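Extracellular solute-binding protein, family 1 (Bifidobacterium longum subsp. infantis ATCC 15697, PDB 3OMB) probably binds a sugar or other solute outside the cell and delivers it to an ABC-type importer, and carries a bound magnesium ion. Local coordinates at residues D469-S474 with Q527-T532; T43-K48 with E80-Q85; K389-T394 with Y399-D404. One frame throughout, in Å; residues are numbered along the deposited sequence.

Contact 1: D469-S474 with Q527-T532; sequences DNMDPS and QKWYDT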
loop_
_atom_site.group_PDB
_atom_site.type_symbol
_atom_site.label_atom_id
_atom_site.label_comp_id
_atom_site.label_asym_id
_atom_site.label_seq_id
_atom_site.Cartn_x
_atom_site.Cartn_y
_atom_site.Cartn_z
ATOM N N ASP A 469 -9.531 2.365 -11.247
ATOM C CA ASP A 469 -8.782 2.114 -12.452
ATOM C C ASP A 469 -9.375 0.975 -13.303
ATOM O O ASP A 469 -9.069 0.867 -14.492
ATOM C CB ASP A 469 -7.355 1.784 -12.033
ATOM C CG ASP A 469 -6.384 1.937 -13.139
ATOM O OD1 ASP A 469 -5.518 1.039 -13.248
ATOM O OD2 ASP A 469 -6.476 2.946 -13.892
ATOM N N ASN A 470 -10.231 0.156 -12.688
ATOM C CA ASN A 470 -10.945 -0.942 -13.354
ATOM C C ASN A 470 -12.449 -0.686 -13.633
ATOM O O ASN A 470 -13.241 -1.632 -13.750
ATOM C CB ASN A 470 -10.806 -2.218 -12.511
ATOM C CG ASN A 470 -10.224 -3.390 -13.315
ATOM O OD1 ASN A 470 -10.003 -3.279 -14.524
ATOM N ND2 ASN A 470 -9.982 -4.516 -12.641
HETATM N N MSE A 471 -12.824 0.587 -13.712
HETATM C CA MSE A 471 -14.204 1.037 -13.944
HETATM C C MSE A 471 -14.306 1.758 -15.280
HETATM O O MSE A 471 -13.282 2.150 -15.828
HETATM C CB MSE A 471 -14.566 2.093 -12.916
HETATM C CG MSE A 471 -14.743 1.605 -11.559
HETATM SE SE MSE A 471 -15.207 3.073 -10.399
HETATM C CE MSE A 471 -15.271 1.915 -8.853
ATOM N N ASP A 472 -15.530 1.981 -15.765
ATOM C CA ASP A 472 -15.801 2.965 -16.828
ATOM C C ASP A 472 -15.229 4.348 -16.429
ATOM O O ASP A 472 -15.298 4.718 -15.256
ATOM C CB ASP A 472 -17.321 3.160 -17.026
ATOM C CG ASP A 472 -18.048 1.903 -17.530
ATOM O OD1 ASP A 472 -17.408 0.974 -18.094
ATOM O OD2 ASP A 472 -19.298 1.859 -17.388
ATOM N N PRO A 473 -14.695 5.121 -17.396
ATOM C CA PRO A 473 -14.278 6.491 -17.079
ATOM C C PRO A 473 -15.399 7.388 -16.546
ATOM O O PRO A 473 -15.136 8.272 -15.728
ATOM C CB PRO A 473 -13.759 7.045 -18.415
ATOM C CG PRO A 473 -13.900 5.964 -19.414
ATOM C CD PRO A 473 -14.185 4.682 -18.711
ATOM N N SER A 474 -16.633 7.173 -16.980
ATOM C CA SER A 474 -17.724 8.002 -16.470
ATOM C C SER A 474 -18.001 7.711 -14.994
ATOM O O SER A 474 -18.404 8.601 -14.256
ATOM C CB SER A 474 -18.994 7.830 -17.292
ATOM O OG SER A 474 -19.380 6.459 -17.277
ATOM N N GLN A 527 -20.816 -0.504 -4.940
ATOM C CA GLN A 527 -21.604 -1.752 -4.892
ATOM C C GLN A 527 -21.719 -2.405 -6.268
ATOM O O GLN A 527 -21.629 -3.634 -6.388
ATOM C CB GLN A 527 -23.008 -1.529 -4.323
ATOM C CG GLN A 527 -23.877 -2.842 -4.175
ATOM C CD GLN A 527 -23.490 -3.686 -2.936
ATOM O OE1 GLN A 527 -23.614 -3.216 -1.805
ATOM N NE2 GLN A 527 -23.028 -4.933 -3.152
ATOM N N LYS A 528 -21.920 -1.585 -7.298
ATOM C CA LYS A 528 -22.144 -2.104 -8.636
ATOM C C LYS A 528 -20.866 -2.754 -9.136
ATOM O O LYS A 528 -20.905 -3.860 -9.656
ATOM C CB LYS A 528 -22.575 -0.988 -9.598
ATOM C CG LYS A 528 -22.631 -1.449 -11.077
ATOM C CD LYS A 528 -23.031 -0.360 -12.033
ATOM C CE LYS A 528 -21.937 0.690 -12.212
ATOM N NZ LYS A 528 -22.315 1.699 -13.292
ATOM N N TRP A 529 -19.733 -2.065 -8.981
ATOM C CA TRP A 529 -18.469 -2.641 -9.433
ATOM C C TRP A 529 -18.036 -3.861 -8.612
ATOM O O TRP A 529 -17.532 -4.848 -9.178
ATOM C CB TRP A 529 -17.376 -1.576 -9.538
ATOM C CG TRP A 529 -17.702 -0.680 -10.676
ATOM C CD1 TRP A 529 -18.268 0.573 -10.612
ATOM C CD2 TRP A 529 -17.577 -0.993 -12.062
ATOM N NE1 TRP A 529 -18.468 1.065 -11.878
ATOM C CE2 TRP A 529 -18.065 0.124 -12.788
ATOM C CE3 TRP A 529 -17.078 -2.097 -12.766
ATOM C CZ2 TRP A 529 -18.063 0.172 -14.188
ATOM C CZ3 TRP A 529 -17.100 -2.060 -14.166
ATOM C CH2 TRP A 529 -17.585 -0.931 -14.861
ATOM N N TYR A 530 -18.255 -3.790 -7.296
ATOM C CA TYR A 530 -18.039 -4.927 -6.407
ATOM C C TYR A 530 -18.807 -6.174 -6.904
ATOM O O TYR A 530 -18.203 -7.228 -7.099
ATOM C CB TYR A 530 -18.381 -4.534 -4.961
ATOM C CG TYR A 530 -18.464 -5.660 -3.969
ATOM C CD1 TYR A 530 -19.680 -6.243 -3.662
ATOM C CD2 TYR A 530 -17.328 -6.144 -3.325
ATOM C CE1 TYR A 530 -19.762 -7.293 -2.742
ATOM C CE2 TYR A 530 -17.407 -7.177 -2.400
ATOM C CZ TYR A 530 -18.621 -7.743 -2.121
ATOM O OH TYR A 530 -18.714 -8.765 -1.208
ATOM N N ASP A 531 -20.107 -6.019 -7.168
ATOM C CA ASP A 531 -20.951 -7.088 -7.699
ATOM C C ASP A 531 -20.501 -7.560 -9.066
ATOM O O ASP A 531 -20.483 -8.753 -9.322
ATOM C CB ASP A 531 -22.402 -6.630 -7.811
ATOM C CG ASP A 531 -23.046 -6.348 -6.449
ATOM O OD1 ASP A 531 -22.463 -6.693 -5.389
ATOM O OD2 ASP A 531 -24.149 -5.768 -6.448
ATOM N N THR A 532 -20.114 -6.638 -9.935
ATOM C CA THR A 532 -19.655 -7.012 -11.280
ATOM C C THR A 532 -18.444 -7.946 -11.211
ATOM O O THR A 532 -18.370 -8.948 -11.937
ATOM C CB THR A 532 -19.295 -5.748 -12.102
ATOM O OG1 THR A 532 -20.503 -5.057 -12.453
ATOM C CG2 THR A 532 -18.441 -6.079 -13.384
#

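Contact 2: T43-K48 with E80-Q85; sequences TVLVKK and EAWAQQ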
loop_
_atom_site.group_PDB
_atom_site.type_symbol
_atom_site.label_atom_id
_atom_site.label_comp_id
_atom_site.label_asym_id
_atom_site.label_seq_id
_atom_site.Cartn_x
_atom_site.Cartn_y
_atom_site.Cartn_z
ATOM N N THR A 43 11.344 2.307 -26.982
ATOM C CA THR A 43 11.234 3.318 -25.926
ATOM C C THR A 43 10.473 2.748 -24.745
ATOM O O THR A 43 9.441 2.101 -24.909
ATOM C CB THR A 43 10.529 4.605 -26.410
ATOM O OG1 THR A 43 9.315 4.259 -27.079
ATOM C CG2 THR A 43 11.422 5.379 -27.380
ATOM N N VAL A 44 10.998 2.972 -23.551
ATOM C CA VAL A 44 10.392 2.470 -22.330
ATOM C C VAL A 44 10.382 3.577 -21.310
ATOM O O VAL A 44 11.442 4.058 -20.898
ATOM C CB VAL A 44 11.188 1.291 -21.744
ATOM C CG1 VAL A 44 10.497 0.751 -20.479
ATOM C CG2 VAL A 44 11.347 0.194 -22.774
ATOM N N LEU A 45 9.188 3.981 -20.899
ATOM C CA LEU A 45 9.040 4.901 -19.782
ATOM C C LEU A 45 9.069 4.056 -18.486
ATOM O O LEU A 45 8.453 3.005 -18.436
ATOM C CB LEU A 45 7.716 5.647 -19.898
ATOM C CG LEU A 45 7.406 6.442 -18.631
ATOM C CD1 LEU A 45 7.655 7.906 -18.866
ATOM C CD2 LEU A 45 5.991 6.152 -18.170
ATOM N N VAL A 46 9.804 4.513 -17.471
ATOM C CA VAL A 46 9.942 3.798 -16.200
ATOM C C VAL A 46 9.924 4.800 -15.032
ATOM O O VAL A 46 10.732 5.731 -14.961
ATOM C CB VAL A 46 11.234 2.898 -16.141
ATOM C CG1 VAL A 46 12.520 3.698 -16.436
ATOM C CG2 VAL A 46 11.323 2.187 -14.813
ATOM N N LYS A 47 8.982 4.603 -14.133
ATOM C CA LYS A 47 8.914 5.379 -12.901
ATOM C C LYS A 47 9.964 4.855 -11.928
ATOM O O LYS A 47 10.152 3.639 -11.818
ATOM C CB LYS A 47 7.526 5.240 -12.289
ATOM C CG LYS A 47 7.248 6.232 -11.160
ATOM C CD LYS A 47 6.001 5.842 -10.406
ATOM C CE LYS A 47 4.798 6.584 -10.922
ATOM N NZ LYS A 47 3.546 5.937 -10.420
ATOM N N LYS A 48 10.634 5.780 -11.239
ATOM C CA LYS A 48 11.742 5.489 -10.318
ATOM C C LYS A 48 11.512 6.118 -8.937
ATOM O O LYS A 48 10.779 7.103 -8.808
ATOM C CB LYS A 48 13.053 6.066 -10.871
ATOM C CG LYS A 48 13.367 5.751 -12.338
ATOM C CD LYS A 48 13.851 4.306 -12.537
ATOM C CE LYS A 48 15.196 4.032 -11.843
ATOM N NZ LYS A 48 16.298 4.925 -12.281
ATOM N N GLU A 80 7.284 12.012 -8.447
ATOM C CA GLU A 80 6.816 13.398 -8.303
ATOM C C GLU A 80 6.900 14.153 -9.632
ATOM O O GLU A 80 6.019 14.956 -9.953
ATOM C CB GLU A 80 7.664 14.085 -7.231
ATOM C CG GLU A 80 8.635 13.078 -6.554
ATOM C CD GLU A 80 9.068 13.459 -5.142
ATOM O OE1 GLU A 80 9.587 14.583 -4.936
ATOM O OE2 GLU A 80 8.916 12.608 -4.235
ATOM N N ALA A 81 7.951 13.873 -10.404
ATOM C CA ALA A 81 8.134 14.462 -11.725
ATOM C C ALA A 81 7.076 13.973 -12.693
ATOM O O ALA A 81 6.592 14.741 -13.521
ATOM C CB ALA A 81 9.504 14.139 -12.260
ATOM N N TRP A 82 6.730 12.692 -12.594
ATOM C CA TRP A 82 5.749 12.078 -13.493
ATOM C C TRP A 82 4.346 12.658 -13.286
ATOM O O TRP A 82 3.623 12.898 -14.256
ATOM C CB TRP A 82 5.740 10.552 -13.326
ATOM C CG TRP A 82 4.802 9.822 -14.252
ATOM C CD1 TRP A 82 3.835 8.931 -13.891
ATOM C CD2 TRP A 82 4.745 9.917 -15.685
ATOM N NE1 TRP A 82 3.178 8.467 -15.004
ATOM C CE2 TRP A 82 3.713 9.055 -16.118
ATOM C CE3 TRP A 82 5.463 10.646 -16.642
ATOM C CZ2 TRP A 82 3.375 8.904 -17.463
ATOM C CZ3 TRP A 82 5.124 10.500 -17.985
ATOM C CH2 TRP A 82 4.090 9.633 -18.383
ATOM N N ALA A 83 3.989 12.884 -12.020
ATOM C CA ALA A 83 2.690 13.439 -11.642
ATOM C C ALA A 83 2.375 14.727 -12.392
ATOM O O ALA A 83 1.224 14.972 -12.744
ATOM C CB ALA A 83 2.620 13.667 -10.131
ATOM N N GLN A 84 3.407 15.526 -12.650
ATOM C CA GLN A 84 3.285 16.747 -13.441
ATOM C C GLN A 84 3.331 16.520 -14.949
ATOM O O GLN A 84 2.628 17.192 -15.715
ATOM C CB GLN A 84 4.358 17.747 -13.022
ATOM C CG GLN A 84 3.886 18.617 -11.876
ATOM C CD GLN A 84 4.964 18.902 -10.853
ATOM O OE1 GLN A 84 5.730 18.015 -10.447
ATOM N NE2 GLN A 84 5.017 20.147 -10.413
ATOM N N GLN A 85 4.150 15.558 -15.358
ATOM C CA GLN A 85 4.404 15.262 -16.755
ATOM C C GLN A 85 3.305 14.405 -17.415
ATOM O O GLN A 85 3.108 14.481 -18.625
ATOM C CB GLN A 85 5.738 14.527 -16.839
ATOM C CG GLN A 85 6.669 14.991 -17.943
ATOM C CD GLN A 85 8.048 14.378 -17.791
ATOM O OE1 GLN A 85 8.691 14.519 -16.748
ATOM N NE2 GLN A 85 8.505 13.680 -18.826
#

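Contact 3: K389-T394 with Y399-D404; sequences KAITKT and YTVDND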
loop_
_atom_site.group_PDB
_atom_site.type_symbol
_atom_site.label_atom_id
_atom_site.label_comp_id
_atom_site.label_asym_id
_atom_site.label_seq_id
_atom_site.Cartn_x
_atom_site.Cartn_y
_atom_site.Cartn_z
ATOM N N LYS A 389 25.757 -8.076 -7.553
ATOM C CA LYS A 389 25.833 -6.737 -6.942
ATOM C C LYS A 389 25.458 -6.847 -5.464
ATOM O O LYS A 389 26.337 -7.056 -4.637
ATOM C CB LYS A 389 24.939 -5.753 -7.706
ATOM C CG LYS A 389 24.997 -4.311 -7.284
ATOM C CD LYS A 389 26.364 -3.709 -7.557
ATOM C CE LYS A 389 26.245 -2.227 -7.781
ATOM N NZ LYS A 389 27.515 -1.688 -8.341
ATOM N N ALA A 390 24.171 -6.762 -5.127
ATOM C CA ALA A 390 23.749 -6.954 -3.743
ATOM C C ALA A 390 22.983 -8.246 -3.519
ATOM O O ALA A 390 22.570 -8.527 -2.400
ATOM C CB ALA A 390 22.934 -5.775 -3.252
ATOM N N ILE A 391 22.780 -9.015 -4.583
ATOM C CA ILE A 391 22.058 -10.279 -4.490
ATOM C C ILE A 391 22.793 -11.352 -5.307
ATOM O O ILE A 391 23.301 -11.078 -6.386
ATOM C CB ILE A 391 20.547 -10.109 -4.907
ATOM C CG1 ILE A 391 19.732 -11.374 -4.623
ATOM C CG2 ILE A 391 20.395 -9.712 -6.374
ATOM C CD1 ILE A 391 18.249 -11.277 -5.041
ATOM N N THR A 392 22.865 -12.574 -4.785
ATOM C CA THR A 392 23.509 -13.653 -5.525
ATOM C C THR A 392 22.522 -14.805 -5.734
ATOM O O THR A 392 21.765 -15.168 -4.827
ATOM C CB THR A 392 24.802 -14.169 -4.828
ATOM O OG1 THR A 392 24.452 -14.817 -3.613
ATOM C CG2 THR A 392 25.763 -13.032 -4.490
ATOM N N LYS A 393 22.527 -15.363 -6.938
ATOM C CA LYS A 393 21.701 -16.528 -7.271
ATOM C C LYS A 393 22.450 -17.759 -6.773
ATOM O O LYS A 393 23.521 -18.066 -7.273
ATOM C CB LYS A 393 21.498 -16.578 -8.788
ATOM C CG LYS A 393 20.457 -17.562 -9.326
ATOM C CD LYS A 393 20.531 -17.566 -10.866
ATOM C CE LYS A 393 19.387 -18.334 -11.518
ATOM N NZ LYS A 393 19.104 -19.612 -10.829
ATOM N N THR A 394 21.921 -18.437 -5.758
ATOM C CA THR A 394 22.590 -19.630 -5.219
ATOM C C THR A 394 22.040 -20.935 -5.793
ATOM O O THR A 394 22.628 -21.996 -5.582
ATOM C CB THR A 394 22.522 -19.703 -3.668
ATOM O OG1 THR A 394 21.153 -19.726 -3.257
ATOM C CG2 THR A 394 23.243 -18.501 -3.016
ATOM N N TYR A 399 18.025 -17.278 -3.937
ATOM C CA TYR A 399 18.785 -16.047 -3.949
ATOM C C TYR A 399 19.121 -15.627 -2.524
ATOM O O TYR A 399 18.333 -15.844 -1.598
ATOM C CB TYR A 399 17.998 -14.941 -4.674
ATOM C CG TYR A 399 17.383 -15.404 -5.983
ATOM C CD1 TYR A 399 18.062 -15.246 -7.200
ATOM C CD2 TYR A 399 16.127 -16.024 -6.002
ATOM C CE1 TYR A 399 17.488 -15.690 -8.398
ATOM C CE2 TYR A 399 15.561 -16.464 -7.177
ATOM C CZ TYR A 399 16.232 -16.293 -8.373
ATOM O OH TYR A 399 15.640 -16.742 -9.535
ATOM N N THR A 400 20.290 -15.027 -2.358
ATOM C CA THR A 400 20.684 -14.474 -1.062
ATOM C C THR A 400 21.015 -13.008 -1.247
ATOM O O THR A 400 21.798 -12.652 -2.128
ATOM C CB THR A 400 21.891 -15.226 -0.437
ATOM O OG1 THR A 400 21.533 -16.594 -0.216
ATOM C CG2 THR A 400 22.313 -14.592 0.913
ATOM N N VAL A 401 20.391 -12.171 -0.424
ATOM C CA VAL A 401 20.668 -10.741 -0.409
ATOM C C VAL A 401 21.790 -10.443 0.582
ATOM O O VAL A 401 21.815 -10.976 1.688
ATOM C CB VAL A 401 19.413 -9.924 -0.039
ATOM C CG1 VAL A 401 19.717 -8.429 -0.005
ATOM C CG2 VAL A 401 18.283 -10.205 -1.014
ATOM N N ASP A 402 22.723 -9.596 0.157
ATOM C CA ASP A 402 23.756 -9.064 1.036
ATOM C C ASP A 402 23.312 -7.701 1.557
ATOM O O ASP A 402 23.383 -6.697 0.857
ATOM C CB ASP A 402 25.071 -8.938 0.277
ATOM C CG ASP A 402 26.170 -8.292 1.106
ATOM O OD1 ASP A 402 27.344 -8.462 0.712
ATOM O OD2 ASP A 402 25.872 -7.624 2.135
ATOM N N ASN A 403 22.884 -7.688 2.807
ATOM C CA ASN A 403 22.202 -6.550 3.400
ATOM C C ASN A 403 22.992 -5.296 3.667
ATOM O O ASN A 403 22.463 -4.185 3.498
ATOM C CB ASN A 403 21.537 -6.990 4.677
ATOM C CG ASN A 403 20.160 -7.405 4.432
ATOM O OD1 ASN A 403 19.330 -6.574 4.055
ATOM N ND2 ASN A 403 19.885 -8.705 4.580
ATOM N N ASP A 404 24.235 -5.489 4.111
ATOM C CA ASP A 404 25.200 -4.417 4.267
ATOM C C ASP A 404 25.246 -3.645 2.966
ATOM O O ASP A 404 25.136 -2.415 2.953
ATOM C CB ASP A 404 26.596 -4.995 4.515
ATOM C CG ASP A 404 26.725 -5.715 5.847
ATOM O OD1 ASP A 404 25.722 -5.828 6.607
ATOM O OD2 ASP A 404 27.856 -6.180 6.118
HETATM O O HOH W 1 24.883 -11.946 -1.689
HETATM O O HOH W 2 20.042 -18.456 -1.196
#

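Contact 1: D469-S474 with Q527-T532
Trp529, which lies against Met471 and Asp472, gives its NE1 to Asp475 OD2, an oxygen that Lys528 NZ also holds in a salt bridge. The bond from NE1 fixes the turn of the indole, while part of the ring's carbon surface meets the loop before helix 473-486; Ser145 also touches the ring. Met471, a selenomethionine, lies over one face. Met471 CG stands almost exactly on the normal of the five-membered ring, 2° off it and 3.6 Å from the Trp529 centroid, a CH-pi contact. The chain runs on fully extended beyond CG, which carries Met471 SE obliquely past the same ring, 4.3 Å from the Trp529 centroid, as a Met-aromatic contact. The terminal Met471 CE then reaches Trp529 CD1 at 3.7 Å. In this solute-binding protein the contact ties helix 519-534, the last of the chain, to the loop that leads into helix 473-486, and Asp472 occupies the N-cap position of helix 473-486 without making a capping bond. The Asp472 carboxylate stands nearly perpendicular to the indole, the planes 87° apart, with OD2 at the ring edge in its plane; Asp472 OD1 comes within 3.8 Å of Trp529 CH2. Obliquely to the ring, the Asp472 backbone N approaches Trp529 CZ2 at 3.5 Å. Asn470 O also comes in obliquely, 3.9 Å from Trp529 CZ3, and has its own donor in Tyr533 OH, one turn on from Trp529, while Asn470 ND2 is held by Tyr465 O.

Contact 2: T43-K48 with E80-Q85
Apolar contact between Leu45 and Trp82 carries most of this join between strand 41-48 and helix 79-92. Both methyls of Leu45 lie over one face of the indole, toward its benzene end: CD1 is 3.7 Å from Trp82 CZ3, and CD2 makes a CH-pi contact 4.1 Å from the centroid of the Trp82 six-membered ring, 21° off the normal. With CG trans to the backbone N (chi1 -178°), the Trp82 side chain extends from the helix toward the strand and brings its six-membered ring onto Leu45.

The second hydrocarbon contact is made by Lys47, whose chain bends at chi3 and passes Trp82 at about a right angle. Lys47 CE comes obliquely to Trp82 CD1, 3.9 Å away, and the Lys47 ammonium group makes a weak hydrogen bond to Asn101 O. The polar edge of the indole is likewise satisfied beyond the two segments, by Trp82 NE1 donating to Gly102 O, and the Tyr103 ring meets the indole at a steep angle.

The helix follows strand 71-78 and leads to strand 98-100, both parallel neighbours of strand 41-48, as in the beta-alpha-beta crossovers of type 2 periplasmic-binding folds. No hydrogen bond crosses between 43-48 and 80-85: helix and sheet meet here through carbon surfaces, while the bond to Gly102 fixes how the indole is turned.

Contact 3: K389-T394 with Y399-D404
The Tyr399 ring is met only obliquely by the neighbouring strand, with Lys393 CG 3.6 Å from Tyr399 CE1. These two side chains run side by side in the same direction; the phenol OH goes on to Glu376, and Lys393, bent at its last torsion, gives NZ to Gly395 O. On the same side of the sheet Ile391, its CG1 trans to the backbone N (chi1 -172°), sets CD1 3.7 Å from Tyr399 CB and packs CG1 against Val401 CG2. Val380 and Leu384 of helix 376-384 pack against this apolar group.

The other side bears Thr392 and Thr400, and a water joins Thr394 OG1 to Thr400 OG1, its oxygen 2.7 Å from Thr394 OG1 and 2.6 Å from Thr400 OG1.

Between the strands, Thr392 and Thr400 form the hydrogen-bonded pair, Thr392 N to Thr400 O and Thr400 N to Thr392 O both 2.9 Å. Ala390 O takes a further bond from Asp402 N at 2.8 Å, close to straight (169°), just where Asp402 OD2 caps helix 403-411 at Lys405 N. The Thr392-Thr400 pair, flanked by the non-hydrogen-bonded pairs Ile391-Val401 and Lys393-Tyr399, gives the pairing of an antiparallel beta hairpin, which strand 431-433 extends into a small mixed sheet.

In the fold
Contacts 1 and 2 do not touch: their centres are about 27 Å apart and their nearest atoms about 11 Å. The chain that follows strand 98-100 touches both: Gly102 holds the indole of contact 2, and a few residues on, Ala105 N bonds weakly to Asp469 at the start of contact 1. Contact 3 lies about 28 Å from contact 2, centre to centre, with nearest atoms about 13 Å apart, and its centre is about 42 Å from that of contact 1, on the far side of the chain's centre. Leu418, in the loop after helix 403-411, the helix that contact 3 leads into, touches Val46 and Lys48 of contact 2. All three contacts lie away from the magnesium site formed by Asp199, Asn201, Asn203, Gln205, Asp207 and Glu208.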